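Local structure of acetylene hydratase (Pelobacter acetylenicus, 2E7Z) at residues A[422-427]-A[649-654]; A[355-360]-A[702-707]; A[82-87]-A[499-504]. The protein catalyses the hydration of acetylene to acetaldehyde, using a tungsten-bis(molybdopterin guanine dinucleotide) cofactor and a [4Fe-4S] cluster. One frame throughout, in Å; residues are numbered along the deposited sequence.

In the fold
None of the three contacts is deep core. Contact 1 lies at the surface, while contacts 2 and 3 are partly buried. Contacts 1 and 2 are neighbours, with centres about 17 Å apart, and the N422 side chain of the first probably hydrogen-bonds D702 of the second. Along the chain, contact 1 is nested inside the loop that contact 2 closes. Contact 3 is remote, its centre about 35 Å from either, and joins two helices. The chemistry differs with place. Contact 1 brings amide oxygens to a histidine edge. Contact 2 links two loops through a tyrosine hydroxyl and a water. Contact 3 rests on a salt bridge.

Contact 1 (A[422-427]-A[649-654]); sequences NQQNAL and TTHGRL
N422 OD1 meets the edge of the H651 ring, in the ring plane, 3.1 Å from CE1. The same oxygen takes a weak capping bond from N425 N at 3.4 Å, since N422 is the N-cap of helix 423-431. Q424 brings a second amide oxygen to the same ring carbon. Its OE1 stands 3.0 Å from H651 CE1, also near the ring plane. Neither amide lies flat on the ring. The N422 amide is turned 86° from it and the Q424 amide 76°. Both amide oxygens stand at the H651 edge around CE1. CE1 is the most polarised carbon of an imidazole, so the attraction is probably electrostatic, and a protonated H651 would strengthen it. The bend of the Q424 chain at chi2 (90°) sets OE1 beside H651 CE1. Both amide nitrogens bond elsewhere in the same chain: Q424 NE2 to M698 O and N422 ND2 to D702 OD1. If Q424 were an alanine, M698 O would probably lose this donor and H651 CE1 one of its two oxygen neighbours. H651 is steadied from behind. T649 OG1 accepts from H651 N at 3.0 Å and more weakly from G652 N at 3.3 Å. T649 N also bonds G652 O at 2.9 Å, which closes the turn between strands 644-648 and 653-660. The contact thus sets the N-cap of a helix against a beta-hairpin turn whose T649 forms an ST turn.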
loop_
_atom_site.group_PDB
_atom_site.type_symbol
_atom_site.label_atom_id
_atom_site.label_comp_id
_atom_site.label_asym_id
_atom_site.label_seq_id
_atom_site.Cartn_x
_atom_site.Cartn_y
_atom_site.Cartn_z
ATOM N N ASN A 422 -12.694 -9.988 -0.687
ATOM C CA ASN A 422 -13.837 -10.645 -0.046
ATOM C C ASN A 422 -14.644 -9.656 0.825
ATOM O O ASN A 422 -14.762 -9.830 2.048
ATOM C CB ASN A 422 -13.365 -11.881 0.731
ATOM C CG ASN A 422 -14.534 -12.785 1.133
ATOM O OD1 ASN A 422 -15.707 -12.501 0.823
ATOM N ND2 ASN A 422 -14.220 -13.864 1.831
ATOM N N GLN A 423 -15.192 -8.638 0.172
ATOM C CA GLN A 423 -15.905 -7.588 0.853
ATOM C C GLN A 423 -17.100 -8.123 1.625
ATOM O O GLN A 423 -17.443 -7.588 2.667
ATOM C CB GLN A 423 -16.331 -6.535 -0.155
ATOM C CG GLN A 423 -17.043 -5.326 0.453
ATOM C CD GLN A 423 -17.123 -4.213 -0.560
ATOM O OE1 GLN A 423 -16.143 -3.940 -1.241
ATOM N NE2 GLN A 423 -18.275 -3.555 -0.649
ATOM N N GLN A 424 -17.736 -9.175 1.118
ATOM C CA GLN A 424 -18.876 -9.749 1.837
ATOM C C GLN A 424 -18.431 -10.244 3.233
ATOM O O GLN A 424 -19.183 -10.142 4.210
ATOM C CB GLN A 424 -19.479 -10.880 1.001
ATOM C CG GLN A 424 -19.835 -10.489 -0.405
ATOM C CD GLN A 424 -18.728 -10.672 -1.501
ATOM O OE1 GLN A 424 -17.489 -10.600 -1.279
ATOM N NE2 GLN A 424 -19.206 -10.885 -2.712
ATOM N N ASN A 425 -17.237 -10.824 3.325
ATOM C CA ASN A 425 -16.768 -11.354 4.586
ATOM C C ASN A 425 -16.342 -10.203 5.500
ATOM O O ASN A 425 -16.505 -10.277 6.707
ATOM C CB ASN A 425 -15.624 -12.350 4.373
ATOM C CG ASN A 425 -15.385 -13.178 5.566
ATOM O OD1 ASN A 425 -16.337 -13.708 6.166
ATOM N ND2 ASN A 425 -14.111 -13.320 5.933
ATOM N N ALA A 426 -15.800 -9.133 4.924
ATOM C CA ALA A 426 -15.455 -7.988 5.744
ATOM C C ALA A 426 -16.734 -7.410 6.358
ATOM O O ALA A 426 -16.737 -7.054 7.530
ATOM C CB ALA A 426 -14.685 -6.947 4.958
ATOM N N LEU A 427 -17.816 -7.348 5.572
ATOM C CA LEU A 427 -19.108 -6.900 6.087
ATOM C C LEU A 427 -19.573 -7.835 7.221
ATOM O O LEU A 427 -19.981 -7.371 8.288
ATOM C CB LEU A 427 -20.154 -6.815 4.970
ATOM C CG LEU A 427 -21.545 -6.432 5.488
ATOM C CD1 LEU A 427 -21.573 -5.074 6.214
ATOM C CD2 LEU A 427 -22.493 -6.447 4.295
ATOM N N THR A 649 -17.187 -12.549 -11.322
ATOM C CA THR A 649 -16.242 -13.652 -11.182
ATOM C C THR A 649 -16.978 -14.784 -10.469
ATOM O O THR A 649 -18.146 -14.636 -10.072
ATOM C CB THR A 649 -15.064 -13.222 -10.309
ATOM O OG1 THR A 649 -15.551 -12.969 -8.977
ATOM C CG2 THR A 649 -14.367 -11.987 -10.858
ATOM N N THR A 650 -16.270 -15.879 -10.208
ATOM C CA THR A 650 -16.857 -16.950 -9.418
ATOM C C THR A 650 -17.185 -16.499 -7.983
ATOM O O THR A 650 -18.018 -17.122 -7.318
ATOM C CB THR A 650 -15.953 -18.180 -9.369
ATOM O OG1 THR A 650 -14.657 -17.836 -8.850
ATOM C CG2 THR A 650 -15.830 -18.839 -10.747
ATOM N N HIS A 651 -16.562 -15.411 -7.517
ATOM C CA HIS A 651 -16.771 -14.938 -6.147
ATOM C C HIS A 651 -17.959 -13.990 -5.998
ATOM O O HIS A 651 -18.635 -14.018 -4.989
ATOM C CB HIS A 651 -15.527 -14.232 -5.636
ATOM C CG HIS A 651 -15.565 -14.015 -4.165
ATOM N ND1 HIS A 651 -15.936 -12.814 -3.589
ATOM C CD2 HIS A 651 -15.365 -14.887 -3.149
ATOM C CE1 HIS A 651 -15.923 -12.951 -2.271
ATOM N NE2 HIS A 651 -15.599 -14.200 -1.983
ATOM N N GLY A 652 -18.185 -13.108 -6.966
ATOM C CA GLY A 652 -19.250 -12.133 -6.833
ATOM C C GLY A 652 -19.270 -11.229 -8.040
ATOM O O GLY A 652 -18.576 -11.492 -9.014
ATOM N N ARG A 653 -20.046 -10.154 -7.974
ATOM C CA ARG A 653 -20.166 -9.257 -9.132
ATOM C C ARG A 653 -20.245 -7.798 -8.690
ATOM O O ARG A 653 -20.520 -7.512 -7.526
ATOM C CB ARG A 653 -21.406 -9.593 -9.982
ATOM C CG ARG A 653 -22.717 -9.326 -9.283
ATOM C CD ARG A 653 -23.875 -9.717 -10.173
ATOM N NE ARG A 653 -25.128 -9.267 -9.586
ATOM C CZ ARG A 653 -26.317 -9.458 -10.152
ATOM N NH1 ARG A 653 -26.386 -10.104 -11.326
ATOM N NH2 ARG A 653 -27.423 -9.015 -9.557
ATOM N N LEU A 654 -19.944 -6.897 -9.618
ATOM C CA LEU A 654 -20.172 -5.476 -9.377
ATOM C C LEU A 654 -20.732 -4.842 -10.639
ATOM O O LEU A 654 -20.562 -5.383 -11.742
ATOM C CB LEU A 654 -18.901 -4.727 -8.964
ATOM C CG LEU A 654 -17.815 -4.387 -10.002
ATOM C CD1 LEU A 654 -16.691 -3.590 -9.332
ATOM C CD2 LEU A 654 -17.238 -5.644 -10.656
#

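Contact 2 (A[355-360]-A[702-707]); sequences ETYPFL and DDDWNL
Y357, in the loop between helices 345-350 and 362-365, reaches across to the loop between helix 691-694 and strand 720-726, and its hydroxyl makes the direct polar bond of the contact. Y357 OH donates to D704 OD1 at 2.8 Å. The donor comes from well above the carboxylate plane, 60° out of it. Ring and carboxylate planes are 75° apart, and the oxygen lies at the edge of the ring near the ring plane. The D704 carboxylate reaches the hydroxyl because CG stands beside the backbone N, anti to the carbonyl carbon (chi1 -66°).

The second kind of interaction runs through water. Water 1 donates to Y357 OH at 2.9 Å and to D704 O at 2.8 Å. The tyrosine hydroxyl is thus gripped twice, donating a hydrogen bond to the carboxylate and accepting one from the water. One residue, D704, is held by side chain and by backbone at once.

The apolar part is small. L707 CD1 packs obliquely on the ring, 3.6 Å from Y357 CE2. The methyl is equally close to the hydroxyl, so L707 lines one side of the polar group.

Backbone bonds fix the receiving loop. L707 N bonds D704 O at 3.0 Å, and N706 N bonds D703 O at 2.9 Å, around the 3-10 turn 704-706. D704 O therefore accepts from both L707 N and water 1. K298 NZ bonds the carbonyls of W705 and L707, which ties the end of this turn to another part of the chain.

The chemistry implies a directed link. A neutral phenol donates to a carboxylate that is probably ionised. The hydroxyl oxygen also accepts from water 1, which donates to D704 O as well, so phenol and turn are linked twice.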
loop_
_atom_site.group_PDB
_atom_site.type_symbol
_atom_site.label_atom_id
_atom_site.label_comp_id
_atom_site.label_asym_id
_atom_site.label_seq_id
_atom_site.Cartn_x
_atom_site.Cartn_y
_atom_site.Cartn_z
ATOM N N GLU A 355 -1.227 -18.850 12.073
ATOM C CA GLU A 355 -1.585 -20.228 11.797
ATOM C C GLU A 355 -1.901 -20.500 10.327
ATOM O O GLU A 355 -2.113 -21.670 9.958
ATOM C CB GLU A 355 -2.766 -20.668 12.680
ATOM C CG GLU A 355 -2.538 -20.558 14.185
ATOM C CD GLU A 355 -1.276 -21.241 14.682
ATOM O OE1 GLU A 355 -1.013 -22.411 14.306
ATOM O OE2 GLU A 355 -0.541 -20.605 15.469
ATOM N N THR A 356 -1.898 -19.462 9.483
ATOM C CA THR A 356 -2.267 -19.619 8.084
ATOM C C THR A 356 -1.203 -19.089 7.141
ATOM O O THR A 356 -0.695 -19.846 6.305
ATOM C CB THR A 356 -3.604 -18.907 7.774
ATOM O OG1 THR A 356 -3.532 -17.544 8.222
ATOM C CG2 THR A 356 -4.763 -19.632 8.471
ATOM N N TYR A 357 -0.849 -17.812 7.301
ATOM C CA TYR A 357 0.192 -17.155 6.525
ATOM C C TYR A 357 1.117 -16.379 7.465
ATOM O O TYR A 357 1.058 -15.145 7.563
ATOM C CB TYR A 357 -0.412 -16.254 5.459
ATOM C CG TYR A 357 -1.237 -17.034 4.494
ATOM C CD1 TYR A 357 -0.645 -17.626 3.392
ATOM C CD2 TYR A 357 -2.631 -17.136 4.655
ATOM C CE1 TYR A 357 -1.393 -18.354 2.482
ATOM C CE2 TYR A 357 -3.389 -17.866 3.760
ATOM C CZ TYR A 357 -2.758 -18.486 2.681
ATOM O OH TYR A 357 -3.512 -19.209 1.784
ATOM N N PRO A 358 1.957 -17.110 8.196
ATOM C CA PRO A 358 2.784 -16.481 9.231
ATOM C C PRO A 358 3.866 -15.506 8.738
ATOM O O PRO A 358 4.401 -14.746 9.534
ATOM C CB PRO A 358 3.434 -17.699 9.936
ATOM C CG PRO A 358 3.429 -18.751 8.866
ATOM C CD PRO A 358 2.116 -18.581 8.196
ATOM N N PHE A 359 4.242 -15.564 7.468
ATOM C CA PHE A 359 5.387 -14.759 6.987
ATOM C C PHE A 359 5.418 -13.315 7.551
ATOM O O PHE A 359 6.391 -12.888 8.153
ATOM C CB PHE A 359 5.429 -14.777 5.458
ATOM C CG PHE A 359 6.462 -13.851 4.846
ATOM C CD1 PHE A 359 7.669 -13.585 5.494
ATOM C CD2 PHE A 359 6.247 -13.308 3.598
ATOM C CE1 PHE A 359 8.611 -12.710 4.934
ATOM C CE2 PHE A 359 7.198 -12.454 3.009
ATOM C CZ PHE A 359 8.381 -12.157 3.692
ATOM N N LEU A 360 4.336 -12.565 7.359
ATOM C CA LEU A 360 4.353 -11.138 7.690
ATOM C C LEU A 360 4.023 -10.814 9.154
ATOM O O LEU A 360 4.025 -9.639 9.569
ATOM C CB LEU A 360 3.454 -10.380 6.707
ATOM C CG LEU A 360 3.940 -10.372 5.235
ATOM C CD1 LEU A 360 2.881 -9.859 4.269
ATOM C CD2 LEU A 360 5.311 -9.627 5.072
ATOM N N ASP A 702 -10.800 -14.517 -1.346
ATOM C CA ASP A 702 -9.613 -14.735 -0.517
ATOM C C ASP A 702 -9.533 -16.164 -0.007
ATOM O O ASP A 702 -8.883 -16.440 1.006
ATOM C CB ASP A 702 -9.401 -13.683 0.588
ATOM C CG ASP A 702 -10.508 -13.625 1.617
ATOM O OD1 ASP A 702 -11.432 -14.461 1.589
ATOM O OD2 ASP A 702 -10.395 -12.736 2.512
ATOM N N ASP A 703 -10.163 -17.078 -0.746
ATOM C CA ASP A 703 -9.878 -18.499 -0.558
ATOM C C ASP A 703 -8.400 -18.739 -0.863
ATOM O O ASP A 703 -7.789 -17.971 -1.613
ATOM C CB ASP A 703 -10.667 -19.332 -1.554
ATOM C CG ASP A 703 -12.175 -19.171 -1.434
ATOM O OD1 ASP A 703 -12.699 -18.818 -0.352
ATOM O OD2 ASP A 703 -12.876 -19.416 -2.447
ATOM N N ASP A 704 -7.846 -19.820 -0.331
ATOM C CA ASP A 704 -6.417 -20.076 -0.507
ATOM C C ASP A 704 -6.017 -20.121 -1.976
ATOM O O ASP A 704 -4.916 -19.665 -2.332
ATOM C CB ASP A 704 -6.016 -21.389 0.181
ATOM C CG ASP A 704 -6.141 -21.337 1.688
ATOM O OD1 ASP A 704 -6.070 -20.232 2.286
ATOM O OD2 ASP A 704 -6.281 -22.432 2.295
ATOM N N TRP A 705 -6.886 -20.638 -2.842
ATOM C CA TRP A 705 -6.530 -20.717 -4.269
ATOM C C TRP A 705 -6.176 -19.341 -4.852
ATOM O O TRP A 705 -5.339 -19.258 -5.756
ATOM C CB TRP A 705 -7.619 -21.431 -5.095
ATOM C CG TRP A 705 -8.878 -20.637 -5.244
ATOM C CD1 TRP A 705 -10.023 -20.777 -4.513
ATOM C CD2 TRP A 705 -9.121 -19.586 -6.185
ATOM N NE1 TRP A 705 -10.966 -19.868 -4.939
ATOM C CE2 TRP A 705 -10.441 -19.119 -5.959
ATOM C CE3 TRP A 705 -8.357 -18.992 -7.201
ATOM C CZ2 TRP A 705 -11.013 -18.064 -6.692
ATOM C CZ3 TRP A 705 -8.919 -17.947 -7.938
ATOM C CH2 TRP A 705 -10.243 -17.510 -7.698
ATOM N N ASN A 706 -6.777 -18.264 -4.323
ATOM C CA ASN A 706 -6.536 -16.916 -4.845
ATOM C C ASN A 706 -5.566 -16.076 -4.014
ATOM O O ASN A 706 -5.477 -14.862 -4.231
ATOM C CB ASN A 706 -7.858 -16.136 -4.997
ATOM C CG ASN A 706 -7.708 -14.887 -5.857
ATOM O OD1 ASN A 706 -8.189 -13.788 -5.502
ATOM N ND2 ASN A 706 -7.081 -15.032 -6.980
ATOM N N LEU A 707 -4.902 -16.702 -3.045
ATOM C CA LEU A 707 -3.874 -16.029 -2.226
ATOM C C LEU A 707 -2.458 -16.393 -2.621
ATOM O O LEU A 707 -2.160 -17.555 -2.907
ATOM C CB LEU A 707 -4.064 -16.291 -0.722
ATOM C CG LEU A 707 -5.429 -15.869 -0.148
ATOM C CD1 LEU A 707 -5.419 -16.157 1.356
ATOM C CD2 LEU A 707 -5.730 -14.389 -0.406
HETATM O O HOH W 1 -2.519 -19.872 -0.844
#

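Contact 3 (A[82-87]-A[499-504]); sequences QALDEI and AVRMGL
R501 lies across L84 and D85 where helix 491-501 ends against helix 80-98. The helix end is a Schellman motif. G503 has positive phi, G503 N bonds V500 O at 3.0 Å, and L504 N bonds A499 O at 2.9 Å. R501 sits in the last turn and points its side chain at the other helix. Its chain is extended from CG to NE and crosses both L84 and D85 at about a right angle. The guanidinium is used in two ways. One face lies on L84, with CB over its centre and 3.4 Å from R501 CZ. The edge faces D85. R501 NE donates to D85 OD1 at 2.7 Å with an angle of 156°, and this is the strong half of the salt bridge. NE meets D85 OD1 on the anti side, 17° out of the carboxylate plane. R501 NH2 adds a weak bond to the same oxygen at 3.2 Å. The two flat groups are turned 46° from each other. The first bond of the D85 side chain leads away from R501, but the carboxylate turns back to meet it. Two further acids share the guanidinium: E497 OE1 forms a salt bridge with NH1 and D81 OD1 with NH2. The positive group is thus bonded by carboxylates from both helices, while L84 CB sits over one face. K92 NZ of helix 80-98 also bonds the carbonyl of R501, a side-chain-to-backbone link. Next to the salt bridge the aliphatic part of the arginine rests on the backbone, with R501 CD 3.4 Å from L84 O.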
loop_
_atom_site.group_PDB
_atom_site.type_symbol
_atom_site.label_atom_id
_atom_site.label_comp_id
_atom_site.label_asym_id
_atom_site.label_seq_id
_atom_site.Cartn_x
_atom_site.Cartn_y
_atom_site.Cartn_z
ATOM N N GLN A 82 -17.138 12.514 25.805
ATOM C CA GLN A 82 -18.119 11.466 26.019
ATOM C C GLN A 82 -17.866 10.264 25.102
ATOM O O GLN A 82 -17.969 9.108 25.533
ATOM C CB GLN A 82 -19.535 11.987 25.837
ATOM C CG GLN A 82 -20.593 10.960 26.218
ATOM C CD GLN A 82 -20.607 10.622 27.719
ATOM O OE1 GLN A 82 -20.166 11.410 28.568
ATOM N NE2 GLN A 82 -21.140 9.450 28.048
ATOM N N ALA A 83 -17.515 10.539 23.843
ATOM C CA ALA A 83 -17.198 9.453 22.915
ATOM C C ALA A 83 -16.052 8.611 23.448
ATOM O O ALA A 83 -16.150 7.406 23.477
ATOM C CB ALA A 83 -16.845 10.010 21.532
ATOM N N LEU A 84 -14.996 9.265 23.911
ATOM C CA LEU A 84 -13.835 8.552 24.417
ATOM C C LEU A 84 -14.176 7.782 25.699
ATOM O O LEU A 84 -13.703 6.662 25.896
ATOM C CB LEU A 84 -12.694 9.541 24.649
ATOM C CG LEU A 84 -12.092 10.175 23.392
ATOM C CD1 LEU A 84 -11.568 11.589 23.705
ATOM C CD2 LEU A 84 -11.012 9.296 22.845
ATOM N N ASP A 85 -14.986 8.386 26.576
ATOM C CA ASP A 85 -15.391 7.685 27.789
ATOM C C ASP A 85 -16.130 6.392 27.434
ATOM O O ASP A 85 -15.845 5.329 27.994
ATOM C CB ASP A 85 -16.328 8.548 28.627
ATOM C CG ASP A 85 -15.599 9.635 29.418
ATOM O OD1 ASP A 85 -14.338 9.679 29.416
ATOM O OD2 ASP A 85 -16.319 10.439 30.052
ATOM N N GLU A 86 -17.061 6.490 26.485
ATOM C CA GLU A 86 -17.869 5.328 26.117
ATOM C C GLU A 86 -17.061 4.273 25.376
ATOM O O GLU A 86 -17.229 3.085 25.609
ATOM C CB GLU A 86 -19.086 5.751 25.294
ATOM C CG GLU A 86 -20.062 6.573 26.144
ATOM C CD GLU A 86 -21.325 7.007 25.406
ATOM O OE1 GLU A 86 -21.559 6.544 24.268
ATOM O OE2 GLU A 86 -22.098 7.833 25.959
ATOM N N ILE A 87 -16.191 4.728 24.481
ATOM C CA ILE A 87 -15.320 3.809 23.750
ATOM C C ILE A 87 -14.449 3.028 24.738
ATOM O O ILE A 87 -14.350 1.788 24.667
ATOM C CB ILE A 87 -14.508 4.570 22.693
ATOM C CG1 ILE A 87 -15.426 5.005 21.547
ATOM C CG2 ILE A 87 -13.387 3.705 22.140
ATOM C CD1 ILE A 87 -14.817 6.102 20.658
ATOM N N ALA A 499 -5.671 5.995 25.580
ATOM C CA ALA A 499 -4.632 5.393 26.416
ATOM C C ALA A 499 -4.801 5.808 27.864
ATOM O O ALA A 499 -4.707 4.977 28.764
ATOM C CB ALA A 499 -3.282 5.808 25.912
ATOM N N VAL A 500 -5.048 7.090 28.110
ATOM C CA VAL A 500 -5.247 7.552 29.484
ATOM C C VAL A 500 -6.412 6.811 30.147
ATOM O O VAL A 500 -6.283 6.305 31.271
ATOM C CB VAL A 500 -5.428 9.085 29.534
ATOM C CG1 VAL A 500 -5.886 9.549 30.923
ATOM C CG2 VAL A 500 -4.130 9.801 29.106
ATOM N N ARG A 501 -7.523 6.684 29.429
ATOM C CA ARG A 501 -8.702 6.002 29.976
ATOM C C ARG A 501 -8.505 4.514 30.183
ATOM O O ARG A 501 -9.185 3.907 31.002
ATOM C CB ARG A 501 -9.927 6.263 29.102
ATOM C CG ARG A 501 -10.390 7.718 29.121
ATOM C CD ARG A 501 -11.338 7.992 27.956
ATOM N NE ARG A 501 -12.022 9.278 28.039
ATOM C CZ ARG A 501 -11.471 10.451 27.731
ATOM N NH1 ARG A 501 -10.194 10.528 27.309
ATOM N NH2 ARG A 501 -12.203 11.547 27.836
ATOM N N MET A 502 -7.586 3.930 29.434
ATOM C CA MET A 502 -7.257 2.511 29.567
ATOM C C MET A 502 -6.190 2.259 30.629
ATOM O O MET A 502 -5.750 1.123 30.793
ATOM C CB MET A 502 -6.809 1.927 28.203
ATOM C CG MET A 502 -7.901 2.030 27.092
ATOM S SD MET A 502 -9.498 1.270 27.515
ATOM C CE MET A 502 -9.071 -0.497 27.433
ATOM N N GLY A 503 -5.755 3.319 31.313
ATOM C CA GLY A 503 -4.801 3.211 32.424
ATOM C C GLY A 503 -3.325 3.316 32.055
ATOM O O GLY A 503 -2.440 2.956 32.845
ATOM N N LEU A 504 -3.056 3.802 30.844
ATOM C CA LEU A 504 -1.718 3.810 30.284
ATOM C C LEU A 504 -1.050 5.197 30.229
ATOM O O LEU A 504 -0.053 5.370 29.516
ATOM C CB LEU A 504 -1.753 3.210 28.872
ATOM C CG LEU A 504 -2.327 1.798 28.762
ATOM C CD1 LEU A 504 -2.478 1.456 27.301
ATOM C CD2 LEU A 504 -1.419 0.773 29.482
#